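PDB 6IV9: Cas13d from uncultured Ruminococcus sp, which binds a CRISPR RNA and uses its two HEPN domains to mature it and to cleave target RNA. Local coordinates for residues K378-G388 / E440-W451; D774-L782 / L893-I901. The protein carries 2 engineered substitutions. One frame throughout, in Å; residues are numbered along the deposited sequence.

Interaction 1 of 2, residues K378-G388 / E440-W451; sequences KLREKMLEEYG and EGIYADEAAKLW. With nucleotides of chain B.
Lys378 lies across the ring of Tyr443 at about a right angle, its CD centred over one face 3.3 Å from the ring centroid. Over the ring the chain bends about CG-CD (chi3 -113°) and then about CD-CE, which carries NZ to the carboxylate of Glu440. There Lys378 NZ meets Glu440 OE1 at 2.9 Å on the syn lone pair, with a weaker bond to OE2. Lys382, one turn on, adds a long, weak bridge to the same OE1, so two ammonium groups share one carboxylate, while its CD packs against the backbone of Ala444. OP1 of nucleotide C32 of chain B lies at the edge of the Tyr443 ring, in its plane, and takes a hydrogen bond from Tyr443 OH at 2.7 Å; the lysine thus packs on the face of the ring whose hydroxyl holds the phosphate.

Farther along, Leu379 drops as a knob among Tyr443, Glu446, Ala447 and Leu450, its CD2 3.7 Å from Tyr443 CD1. Met383 passes Ala447 with CG and reaches Leu450 CB with CE. At the far end Tyr387 and the five-membered ring of Trp451 form an offset stack, centroids 4.6 Å apart and planes at 17°, the two side chains sliding past each other in opposite directions, and Tyr387 CB sits squarely over the indole face, 3.4 Å from the centroid of that same ring. The Tyr387 hydroxyl binds a water at 2.7 Å that in turn donates to Ala444 O. Tyr415 of helix 400-418 packs on Leu379 and Leu450 and bonds Glu446.

These are two helices crossing at -70°, with Leu379 and Lys382 as knobs in holes of helix 436-464, small Ala447 where the backbones come nearest, and Tyr443 at one end bonded to a phosphate of the CRISPR RNA.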
loop_
_atom_site.group_PDB
_atom_site.type_symbol
_atom_site.label_atom_id
_atom_site.label_comp_id
_atom_site.label_asym_id
_atom_site.label_seq_id
_atom_site.Cartn_x
_atom_site.Cartn_y
_atom_site.Cartn_z
ATOM N N LYS A 378 4.536 5.322 19.833
ATOM C CA LYS A 378 4.543 4.191 20.786
ATOM C C LYS A 378 4.997 4.677 22.162
ATOM O O LYS A 378 4.451 4.218 23.138
ATOM C CB LYS A 378 5.384 3.037 20.252
ATOM C CG LYS A 378 5.141 1.708 20.937
ATOM C CD LYS A 378 6.174 0.684 20.610
ATOM C CE LYS A 378 5.631 -0.469 19.808
ATOM N NZ LYS A 378 4.512 -1.136 20.512
ATOM N N LEU A 379 5.996 5.549 22.210
ATOM C CA LEU A 379 6.475 6.074 23.507
ATOM C C LEU A 379 5.346 6.861 24.173
ATOM O O LEU A 379 5.087 6.623 25.337
ATOM C CB LEU A 379 7.680 6.977 23.265
ATOM C CG LEU A 379 8.972 6.257 22.917
ATOM C CD1 LEU A 379 10.009 7.241 22.439
ATOM C CD2 LEU A 379 9.487 5.466 24.102
ATOM N N ARG A 380 4.685 7.729 23.419
ATOM C CA ARG A 380 3.573 8.528 23.982
ATOM C C ARG A 380 2.460 7.584 24.439
ATOM O O ARG A 380 1.924 7.796 25.507
ATOM C CB ARG A 380 3.061 9.528 22.947
ATOM C CG ARG A 380 1.810 10.270 23.375
ATOM C CD ARG A 380 0.588 9.753 22.672
ATOM N NE ARG A 380 0.707 10.024 21.257
ATOM C CZ ARG A 380 -0.025 9.454 20.325
ATOM N NH1 ARG A 380 -0.912 8.542 20.658
ATOM N NH2 ARG A 380 0.126 9.806 19.065
ATOM N N GLU A 381 2.152 6.565 23.647
ATOM C CA GLU A 381 1.083 5.616 24.029
ATOM C C GLU A 381 1.453 4.901 25.335
ATOM O O GLU A 381 0.586 4.719 26.143
ATOM C CB GLU A 381 0.841 4.608 22.913
ATOM C CG GLU A 381 0.001 5.143 21.783
ATOM C CD GLU A 381 -0.114 4.182 20.611
ATOM O OE1 GLU A 381 -1.037 4.344 19.820
ATOM O OE2 GLU A 381 0.725 3.276 20.497
ATOM N N LYS A 382 2.697 4.473 25.489
ATOM C CA LYS A 382 3.116 3.803 26.737
ATOM C C LYS A 382 3.030 4.786 27.906
ATOM O O LYS A 382 2.645 4.365 28.979
ATOM C CB LYS A 382 4.505 3.187 26.588
ATOM C CG LYS A 382 4.621 2.118 25.511
ATOM C CD LYS A 382 5.143 0.793 26.014
ATOM C CE LYS A 382 4.806 -0.385 25.127
ATOM N NZ LYS A 382 4.136 -1.475 25.867
ATOM N N MET A 383 3.404 6.042 27.693
ATOM C CA MET A 383 3.357 7.036 28.788
ATOM C C MET A 383 1.912 7.195 29.245
ATOM O O MET A 383 1.678 7.229 30.436
ATOM C CB MET A 383 3.879 8.400 28.332
ATOM C CG MET A 383 5.369 8.473 28.180
ATOM S SD MET A 383 5.918 9.864 27.202
ATOM C CE MET A 383 5.958 11.162 28.427
ATOM N N LEU A 384 0.992 7.326 28.308
ATOM C CA LEU A 384 -0.434 7.488 28.654
ATOM C C LEU A 384 -1.011 6.227 29.291
ATOM O O LEU A 384 -1.893 6.361 30.110
ATOM C CB LEU A 384 -1.218 7.926 27.423
ATOM C CG LEU A 384 -0.854 9.314 26.925
ATOM C CD1 LEU A 384 -1.866 9.808 25.922
ATOM C CD2 LEU A 384 -0.731 10.274 28.079
ATOM N N GLU A 385 -0.599 5.052 28.839
ATOM C CA GLU A 385 -1.169 3.810 29.407
ATOM C C GLU A 385 -0.810 3.641 30.879
ATOM O O GLU A 385 -1.674 3.295 31.651
ATOM C CB GLU A 385 -0.571 2.591 28.722
ATOM C CG GLU A 385 -1.129 2.329 27.354
ATOM C CD GLU A 385 -0.293 1.336 26.568
ATOM O OE1 GLU A 385 -0.353 1.381 25.327
ATOM O OE2 GLU A 385 0.418 0.525 27.205
ATOM N N GLU A 386 0.472 3.711 31.187
ATOM C CA GLU A 386 0.967 3.557 32.571
ATOM C C GLU A 386 0.720 4.764 33.476
ATOM O O GLU A 386 0.443 4.544 34.642
ATOM C CB GLU A 386 2.458 3.251 32.555
ATOM C CG GLU A 386 2.759 1.873 32.029
ATOM C CD GLU A 386 1.804 0.784 32.479
ATOM O OE1 GLU A 386 1.126 0.196 31.608
ATOM O OE2 GLU A 386 1.753 0.522 33.685
ATOM N N TYR A 387 0.944 5.980 32.990
ATOM C CA TYR A 387 0.902 7.117 33.933
ATOM C C TYR A 387 -0.118 8.201 33.609
ATOM O O TYR A 387 -0.467 8.915 34.529
ATOM C CB TYR A 387 2.280 7.765 33.990
ATOM C CG TYR A 387 3.415 6.781 33.998
ATOM C CD1 TYR A 387 3.777 6.131 35.159
ATOM C CD2 TYR A 387 4.128 6.502 32.848
ATOM C CE1 TYR A 387 4.811 5.219 35.175
ATOM C CE2 TYR A 387 5.170 5.599 32.848
ATOM C CZ TYR A 387 5.516 4.959 34.019
ATOM O OH TYR A 387 6.538 4.067 34.056
ATOM N N GLY A 388 -0.484 8.370 32.352
ATOM C CA GLY A 388 -1.381 9.472 31.980
ATOM C C GLY A 388 -2.714 8.969 31.512
ATOM O O GLY A 388 -3.320 9.645 30.721
ATOM N N GLU A 440 8.963 -4.378 23.639
ATOM C CA GLU A 440 7.903 -3.656 24.385
ATOM C C GLU A 440 8.477 -3.159 25.713
ATOM O O GLU A 440 8.180 -2.045 26.088
ATOM C CB GLU A 440 6.705 -4.563 24.626
ATOM C CG GLU A 440 5.939 -4.879 23.365
ATOM C CD GLU A 440 5.646 -3.671 22.500
ATOM O OE1 GLU A 440 4.718 -2.931 22.833
ATOM O OE2 GLU A 440 6.362 -3.473 21.506
ATOM N N GLY A 441 9.297 -3.973 26.365
ATOM C CA GLY A 441 9.932 -3.602 27.637
ATOM C C GLY A 441 10.834 -2.401 27.464
ATOM O O GLY A 441 10.888 -1.580 28.345
ATOM N N ILE A 442 11.547 -2.334 26.352
ATOM C CA ILE A 442 12.449 -1.183 26.104
ATOM C C ILE A 442 11.616 0.097 25.968
ATOM O O ILE A 442 11.999 1.100 26.518
ATOM C CB ILE A 442 13.356 -1.475 24.902
ATOM C CG1 ILE A 442 14.381 -2.554 25.247
ATOM C CG2 ILE A 442 14.016 -0.210 24.413
ATOM C CD1 ILE A 442 14.870 -3.343 24.080
ATOM N N TYR A 443 10.506 0.033 25.244
ATOM C CA TYR A 443 9.627 1.210 25.079
ATOM C C TYR A 443 9.054 1.601 26.444
ATOM O O TYR A 443 8.988 2.771 26.752
ATOM C CB TYR A 443 8.532 0.900 24.064
ATOM C CG TYR A 443 8.932 1.167 22.638
ATOM C CD1 TYR A 443 8.845 2.436 22.113
ATOM C CD2 TYR A 443 9.426 0.166 21.828
ATOM C CE1 TYR A 443 9.214 2.707 20.814
ATOM C CE2 TYR A 443 9.807 0.419 20.523
ATOM C CZ TYR A 443 9.696 1.696 20.013
ATOM O OH TYR A 443 10.058 1.983 18.744
ATOM N N ALA A 444 8.649 0.606 27.221
ATOM C CA ALA A 444 8.077 0.870 28.554
ATOM C C ALA A 444 9.122 1.532 29.461
ATOM O O ALA A 444 8.790 2.514 30.092
ATOM C CB ALA A 444 7.557 -0.417 29.121
ATOM N N ASP A 445 10.355 1.038 29.484
ATOM C CA ASP A 445 11.398 1.644 30.350
ATOM C C ASP A 445 11.647 3.087 29.908
ATOM O O ASP A 445 11.778 3.937 30.758
ATOM C CB ASP A 445 12.690 0.832 30.337
ATOM C CG ASP A 445 12.548 -0.542 30.957
ATOM O OD1 ASP A 445 11.597 -0.748 31.702
ATOM O OD2 ASP A 445 13.379 -1.391 30.665
ATOM N N GLU A 446 11.708 3.330 28.606
ATOM C CA GLU A 446 11.938 4.696 28.085
ATOM C C GLU A 446 10.769 5.607 28.477
ATOM O O GLU A 446 11.020 6.728 28.829
ATOM C CB GLU A 446 12.171 4.697 26.580
ATOM C CG GLU A 446 12.730 5.997 26.069
ATOM C CD GLU A 446 14.184 6.296 26.379
ATOM O OE1 GLU A 446 14.825 5.469 27.001
ATOM O OE2 GLU A 446 14.662 7.343 25.971
ATOM N N ALA A 447 9.544 5.100 28.421
ATOM C CA ALA A 447 8.341 5.890 28.765
ATOM C C ALA A 447 8.414 6.327 30.231
ATOM O O ALA A 447 8.009 7.424 30.540
ATOM C CB ALA A 447 7.106 5.086 28.498
ATOM N N ALA A 448 8.923 5.453 31.086
ATOM C CA ALA A 448 9.058 5.771 32.521
ATOM C C ALA A 448 10.008 6.952 32.692
ATOM O O ALA A 448 9.680 7.841 33.448
ATOM C CB ALA A 448 9.576 4.562 33.232
ATOM N N LYS A 449 11.153 6.942 32.020
ATOM C CA LYS A 449 12.086 8.089 32.128
ATOM C C LYS A 449 11.426 9.336 31.539
ATOM O O LYS A 449 11.608 10.417 32.086
ATOM C CB LYS A 449 13.404 7.796 31.413
ATOM C CG LYS A 449 14.112 6.527 31.854
ATOM C CD LYS A 449 15.435 6.328 31.176
ATOM C CE LYS A 449 15.759 4.881 30.892
ATOM N NZ LYS A 449 17.216 4.624 30.936
ATOM N N LEU A 450 10.706 9.171 30.434
ATOM C CA LEU A 450 10.052 10.318 29.763
ATOM C C LEU A 450 8.988 10.931 30.672
ATOM O O LEU A 450 8.859 12.122 30.663
ATOM C CB LEU A 450 9.486 9.868 28.418
ATOM C CG LEU A 450 10.532 9.629 27.331
ATOM C CD1 LEU A 450 9.901 9.044 26.090
ATOM C CD2 LEU A 450 11.268 10.906 26.997
ATOM N N TRP A 451 8.256 10.119 31.414
ATOM C CA TRP A 451 7.200 10.657 32.300
ATOM C C TRP A 451 7.795 11.570 33.367
ATOM O O TRP A 451 7.232 12.614 33.601
ATOM C CB TRP A 451 6.424 9.533 32.957
ATOM C CG TRP A 451 5.237 10.052 33.693
ATOM C CD1 TRP A 451 5.033 10.036 35.034
ATOM C CD2 TRP A 451 4.076 10.664 33.119
ATOM N NE1 TRP A 451 3.824 10.586 35.331
ATOM C CE2 TRP A 451 3.214 10.982 34.181
ATOM C CE3 TRP A 451 3.681 10.973 31.819
ATOM C CZ2 TRP A 451 1.983 11.591 33.981
ATOM C CZ3 TRP A 451 2.465 11.575 31.623
ATOM C CH2 TRP A 451 1.631 11.883 32.688
ATOM P P C B 32 11.607 -0.468 16.128
ATOM O OP1 C B 32 10.966 -0.145 17.442
ATOM O OP2 C B 32 11.031 -1.536 15.316
ATOM O "O5'" C B 32 11.741 0.873 15.319
ATOM C "C5'" C B 32 10.742 1.383 14.424
ATOM C "C4'" C B 32 11.325 2.499 13.628
ATOM O "O4'" C B 32 12.335 1.969 12.744
ATOM C "C3'" C B 32 10.339 3.174 12.700
ATOM O "O3'" C B 32 9.613 4.188 13.383
ATOM C "C2'" C B 32 11.250 3.744 11.638
ATOM O "O2'" C B 32 11.864 4.957 12.018
ATOM C "C1'" C B 32 12.268 2.625 11.488
ATOM N N1 C B 32 11.891 1.629 10.460
ATOM C C2 C B 32 11.914 2.010 9.121
ATOM O O2 C B 32 12.185 3.181 8.841
ATOM N N3 C B 32 11.630 1.097 8.170
ATOM C C4 C B 32 11.348 -0.161 8.516
ATOM N N4 C B 32 11.093 -1.034 7.539
ATOM C C5 C B 32 11.390 -0.598 9.871
ATOM C C6 C B 32 11.660 0.325 10.806
HETATM O O HOH W 1 6.480 2.605 31.758
#

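Interaction 2 of 2, residues D774-L782 / L893-I901; sequences DYRILSQTL and LNSPFGYNI. With nucleotides of chain B.
The first turn of the helix starting at Ile777 comes against the short 3-10 turn 895-897, the chains running closest at Arg776 and Pro896, whose CA atoms are 4.3 Å apart, and again at Ser779 and Tyr899. Ser779 is the polar centre. Its OG dips among the main-chain atoms of the turn: Ser895 O lies 3.0 Å from Ser779 OG and Pro896 O 3.1 Å, so where the single hydroxyl proton goes is not settled, while Tyr899 N gives OG a weak, bent bond (3.2 Å, 128° at the hydrogen). A water adds a second tie, donating to Tyr775 O and Pro896 O and accepting from Ser779 N.

Apolar contacts flank this patch. Leu778 CD1 stands over the centre of the Tyr899 ring, 3.6 Å from its centroid and 7° off the normal; CG of Tyr899 lies between the backbone N and the carbonyl carbon (chi1 72°), which sets the ring edge at Ser779 OG. Leu782 CD1 touches Tyr899 CB, and Tyr775 CB meets Pro896 CG. Separately, Pro896 CB approaches Tyr775 O to 3.5 Å. Arg776 lays its CG near Pro896 CG, then turns back to grip Asp774 side-on, NE to OD1 and NH2 to OD2, while NH1 bonds Ile811 O; Asp774 OD1 also caps Arg776 N at 3.1 Å.

Asn900 N-caps helix 901-908 through Arg903 N, and its ND2 makes a weak bond to OP1 of nucleotide A26 of chain B. The whole contact is wedged between helices: Tyr775 packs on helices 713-760 and 816-827, the Tyr899 hydroxyl bonds Asp755 of helix 713-760, Leu782 meets Leu797 of helix 795-799, and the turn itself links helix 887-893 to helix 901-908.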
loop_
_atom_site.group_PDB
_atom_site.type_symbol
_atom_site.label_atom_id
_atom_site.label_comp_id
_atom_site.label_asym_id
_atom_site.label_seq_id
_atom_site.Cartn_x
_atom_site.Cartn_y
_atom_site.Cartn_z
ATOM N N ASP A 774 -0.616 -20.401 -23.672
ATOM C CA ASP A 774 -0.673 -21.365 -22.555
ATOM C C ASP A 774 0.170 -20.796 -21.422
ATOM O O ASP A 774 1.375 -20.908 -21.498
ATOM C CB ASP A 774 -0.194 -22.752 -22.980
ATOM C CG ASP A 774 -0.450 -23.825 -21.941
ATOM O OD1 ASP A 774 -0.835 -23.475 -20.844
ATOM O OD2 ASP A 774 -0.258 -24.985 -22.250
ATOM N N TYR A 775 -0.478 -20.316 -20.367
ATOM C CA TYR A 775 0.216 -19.699 -19.210
ATOM C C TYR A 775 1.108 -20.713 -18.490
ATOM O O TYR A 775 2.043 -20.301 -17.854
ATOM C CB TYR A 775 -0.797 -19.039 -18.283
ATOM C CG TYR A 775 -1.191 -17.648 -18.690
ATOM C CD1 TYR A 775 -0.419 -16.560 -18.349
ATOM C CD2 TYR A 775 -2.332 -17.418 -19.421
ATOM C CE1 TYR A 775 -0.780 -15.281 -18.719
ATOM C CE2 TYR A 775 -2.709 -16.146 -19.802
ATOM C CZ TYR A 775 -1.932 -15.071 -19.445
ATOM O OH TYR A 775 -2.293 -13.822 -19.812
ATOM N N ARG A 776 0.832 -22.000 -18.645
ATOM C CA ARG A 776 1.589 -23.060 -17.936
ATOM C C ARG A 776 2.948 -23.344 -18.581
ATOM O O ARG A 776 3.697 -24.088 -17.996
ATOM C CB ARG A 776 0.796 -24.368 -17.904
ATOM C CG ARG A 776 -0.617 -24.251 -17.368
ATOM C CD ARG A 776 -1.397 -25.523 -17.616
ATOM N NE ARG A 776 -1.541 -25.796 -19.029
ATOM C CZ ARG A 776 -1.576 -27.000 -19.559
ATOM N NH1 ARG A 776 -1.694 -28.058 -18.788
ATOM N NH2 ARG A 776 -1.495 -27.145 -20.861
ATOM N N ILE A 777 3.255 -22.713 -19.705
ATOM C CA ILE A 777 4.471 -23.073 -20.490
ATOM C C ILE A 777 5.778 -22.896 -19.703
ATOM O O ILE A 777 6.660 -23.712 -19.897
ATOM C CB ILE A 777 4.479 -22.343 -21.842
ATOM C CG1 ILE A 777 5.566 -22.864 -22.782
ATOM C CG2 ILE A 777 4.582 -20.848 -21.660
ATOM C CD1 ILE A 777 5.439 -24.309 -23.127
ATOM N N LEU A 778 5.910 -21.840 -18.904
ATOM C CA LEU A 778 7.180 -21.658 -18.166
ATOM C C LEU A 778 7.387 -22.788 -17.157
ATOM O O LEU A 778 8.430 -23.396 -17.174
ATOM C CB LEU A 778 7.087 -20.326 -17.429
ATOM C CG LEU A 778 8.341 -19.468 -17.384
ATOM C CD1 LEU A 778 8.472 -18.752 -16.068
ATOM C CD2 LEU A 778 9.595 -20.219 -17.751
ATOM N N SER A 779 6.398 -23.053 -16.319
ATOM C CA SER A 779 6.555 -24.126 -15.315
ATOM C C SER A 779 6.758 -25.476 -16.012
ATOM O O SER A 779 7.579 -26.237 -15.575
ATOM C CB SER A 779 5.366 -24.180 -14.422
ATOM O OG SER A 779 5.306 -23.030 -13.629
ATOM N N GLN A 780 5.988 -25.730 -17.060
ATOM C CA GLN A 780 6.067 -27.019 -17.784
ATOM C C GLN A 780 7.457 -27.179 -18.400
ATOM O O GLN A 780 8.086 -28.192 -18.170
ATOM C CB GLN A 780 5.027 -26.939 -18.892
ATOM C CG GLN A 780 4.646 -28.248 -19.546
ATOM C CD GLN A 780 3.631 -27.922 -20.615
ATOM O OE1 GLN A 780 2.439 -27.814 -20.361
ATOM N NE2 GLN A 780 4.113 -27.702 -21.823
ATOM N N THR A 781 7.927 -26.160 -19.096
ATOM C CA THR A 781 9.251 -26.234 -19.743
ATOM C C THR A 781 10.360 -26.397 -18.702
ATOM O O THR A 781 11.205 -27.227 -18.896
ATOM C CB THR A 781 9.492 -24.995 -20.599
ATOM O OG1 THR A 781 8.440 -24.934 -21.547
ATOM C CG2 THR A 781 10.819 -25.040 -21.309
ATOM N N LEU A 782 10.332 -25.624 -17.627
ATOM C CA LEU A 782 11.385 -25.731 -16.592
ATOM C C LEU A 782 11.336 -27.091 -15.899
ATOM O O LEU A 782 12.378 -27.587 -15.571
ATOM C CB LEU A 782 11.256 -24.564 -15.618
ATOM C CG LEU A 782 11.520 -23.199 -16.240
ATOM C CD1 LEU A 782 11.319 -22.098 -15.232
ATOM C CD2 LEU A 782 12.912 -23.150 -16.818
ATOM N N LEU A 893 -4.886 -24.219 -10.903
ATOM C CA LEU A 893 -4.979 -22.827 -11.401
ATOM C C LEU A 893 -3.655 -22.079 -11.191
ATOM O O LEU A 893 -3.324 -21.274 -12.005
ATOM C CB LEU A 893 -6.151 -22.136 -10.716
ATOM C CG LEU A 893 -7.522 -22.577 -11.209
ATOM C CD1 LEU A 893 -8.618 -21.987 -10.350
ATOM C CD2 LEU A 893 -7.717 -22.228 -12.669
ATOM N N ASN A 894 -2.957 -22.379 -10.107
ATOM C CA ASN A 894 -1.692 -21.713 -9.711
ATOM C C ASN A 894 -0.477 -22.384 -10.354
ATOM O O ASN A 894 0.597 -21.880 -10.196
ATOM C CB ASN A 894 -1.514 -21.749 -8.198
ATOM C CG ASN A 894 -2.357 -20.729 -7.471
ATOM O OD1 ASN A 894 -2.849 -19.798 -8.071
ATOM N ND2 ASN A 894 -2.482 -20.892 -6.175
ATOM N N SER A 895 -0.688 -23.410 -11.175
ATOM C CA SER A 895 0.412 -24.206 -11.784
ATOM C C SER A 895 1.344 -23.323 -12.624
ATOM O O SER A 895 2.516 -23.579 -12.635
ATOM C CB SER A 895 -0.075 -25.426 -12.519
ATOM O OG SER A 895 -0.899 -25.087 -13.595
ATOM N N PRO A 896 0.881 -22.252 -13.285
ATOM C CA PRO A 896 1.771 -21.365 -14.024
ATOM C C PRO A 896 2.840 -20.702 -13.131
ATOM O O PRO A 896 3.834 -20.319 -13.631
ATOM C CB PRO A 896 0.817 -20.304 -14.580
ATOM C CG PRO A 896 -0.488 -21.013 -14.698
ATOM C CD PRO A 896 -0.510 -21.934 -13.507
ATOM N N PHE A 897 2.547 -20.566 -11.841
ATOM C CA PHE A 897 3.422 -19.913 -10.837
ATOM C C PHE A 897 4.330 -20.940 -10.174
ATOM O O PHE A 897 5.143 -20.567 -9.388
ATOM C CB PHE A 897 2.573 -19.236 -9.764
ATOM C CG PHE A 897 1.455 -18.393 -10.309
ATOM C CD1 PHE A 897 1.648 -17.615 -11.432
ATOM C CD2 PHE A 897 0.210 -18.391 -9.714
ATOM C CE1 PHE A 897 0.622 -16.842 -11.943
ATOM C CE2 PHE A 897 -0.815 -17.620 -10.223
ATOM C CZ PHE A 897 -0.602 -16.850 -11.333
ATOM N N GLY A 898 4.232 -22.186 -10.614
ATOM C CA GLY A 898 4.959 -23.321 -10.027
ATOM C C GLY A 898 6.466 -23.166 -10.052
ATOM O O GLY A 898 7.102 -23.680 -9.178
ATOM N N TYR A 899 6.998 -22.445 -11.025
ATOM C CA TYR A 899 8.461 -22.256 -11.164
ATOM C C TYR A 899 9.042 -21.515 -9.951
ATOM O O TYR A 899 10.225 -21.615 -9.752
ATOM C CB TYR A 899 8.782 -21.600 -12.500
ATOM C CG TYR A 899 8.389 -20.156 -12.519
ATOM C CD1 TYR A 899 7.092 -19.776 -12.784
ATOM C CD2 TYR A 899 9.308 -19.177 -12.215
ATOM C CE1 TYR A 899 6.725 -18.448 -12.778
ATOM C CE2 TYR A 899 8.964 -17.845 -12.205
ATOM C CZ TYR A 899 7.663 -17.484 -12.472
ATOM O OH TYR A 899 7.316 -16.183 -12.453
ATOM N N ASN A 900 8.259 -20.681 -9.279
ATOM C CA ASN A 900 8.713 -20.022 -8.029
ATOM C C ASN A 900 8.019 -20.799 -6.913
ATOM O O ASN A 900 6.869 -20.533 -6.641
ATOM C CB ASN A 900 8.373 -18.536 -8.005
ATOM C CG ASN A 900 9.009 -17.816 -6.841
ATOM O OD1 ASN A 900 8.818 -18.189 -5.709
ATOM N ND2 ASN A 900 9.781 -16.795 -7.122
ATOM N N ILE A 901 8.727 -21.734 -6.304
ATOM C CA ILE A 901 8.079 -22.657 -5.339
ATOM C C ILE A 901 7.476 -21.920 -4.140
ATOM O O ILE A 901 6.374 -22.243 -3.791
ATOM C CB ILE A 901 9.061 -23.762 -4.932
ATOM C CG1 ILE A 901 9.256 -24.746 -6.081
ATOM C CG2 ILE A 901 8.594 -24.455 -3.679
ATOM C CD1 ILE A 901 8.042 -25.553 -6.366
ATOM P P A B 26 10.894 -13.630 -4.486
ATOM O OP1 A B 26 10.398 -13.795 -5.866
ATOM O OP2 A B 26 11.323 -12.341 -3.912
ATOM O "O5'" A B 26 9.734 -14.106 -3.500
ATOM C "C5'" A B 26 8.851 -15.166 -3.815
ATOM C "C4'" A B 26 7.848 -15.350 -2.709
ATOM O "O4'" A B 26 8.578 -15.716 -1.514
ATOM C "C3'" A B 26 7.054 -14.134 -2.228
ATOM O "O3'" A B 26 5.842 -13.922 -2.993
ATOM C "C2'" A B 26 6.710 -14.494 -0.770
ATOM O "O2'" A B 26 5.341 -14.929 -0.585
ATOM C "C1'" A B 26 7.699 -15.626 -0.434
ATOM N N9 A B 26 8.485 -15.358 0.770
ATOM C C8 A B 26 9.503 -14.449 0.916
ATOM N N7 A B 26 9.922 -14.321 2.150
ATOM C C5 A B 26 9.164 -15.246 2.855
ATOM C C6 A B 26 9.106 -15.577 4.211
ATOM N N6 A B 26 9.931 -15.074 5.134
ATOM N N1 A B 26 8.166 -16.468 4.601
ATOM C C2 A B 26 7.376 -17.005 3.669
ATOM N N3 A B 26 7.294 -16.721 2.372
ATOM C C4 A B 26 8.268 -15.882 2.013
HETATM O O HOH W 2 4.191 -21.144 -16.363
#

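How the interactions relate
Interactions 1 and 2 are separate: their centres stand 51 Å apart, their nearest atoms about 31 Å, and they lie on opposite sides of the centre of the chain. Interaction 1 closes along the sequence before interaction 2 opens. What joins them is the RNA of chain B, since each has a residue on a phosphate oxygen OP1, a tyrosine at C32 for 378-388/440-451 and an asparagine, weakly, at A26 for 774-782/893-901. Two remote parts of the chain thus reach nucleotides six positions apart on one strand. The side chain of Tyr899 in interaction 2 is about 14 Å from a bound magnesium ion.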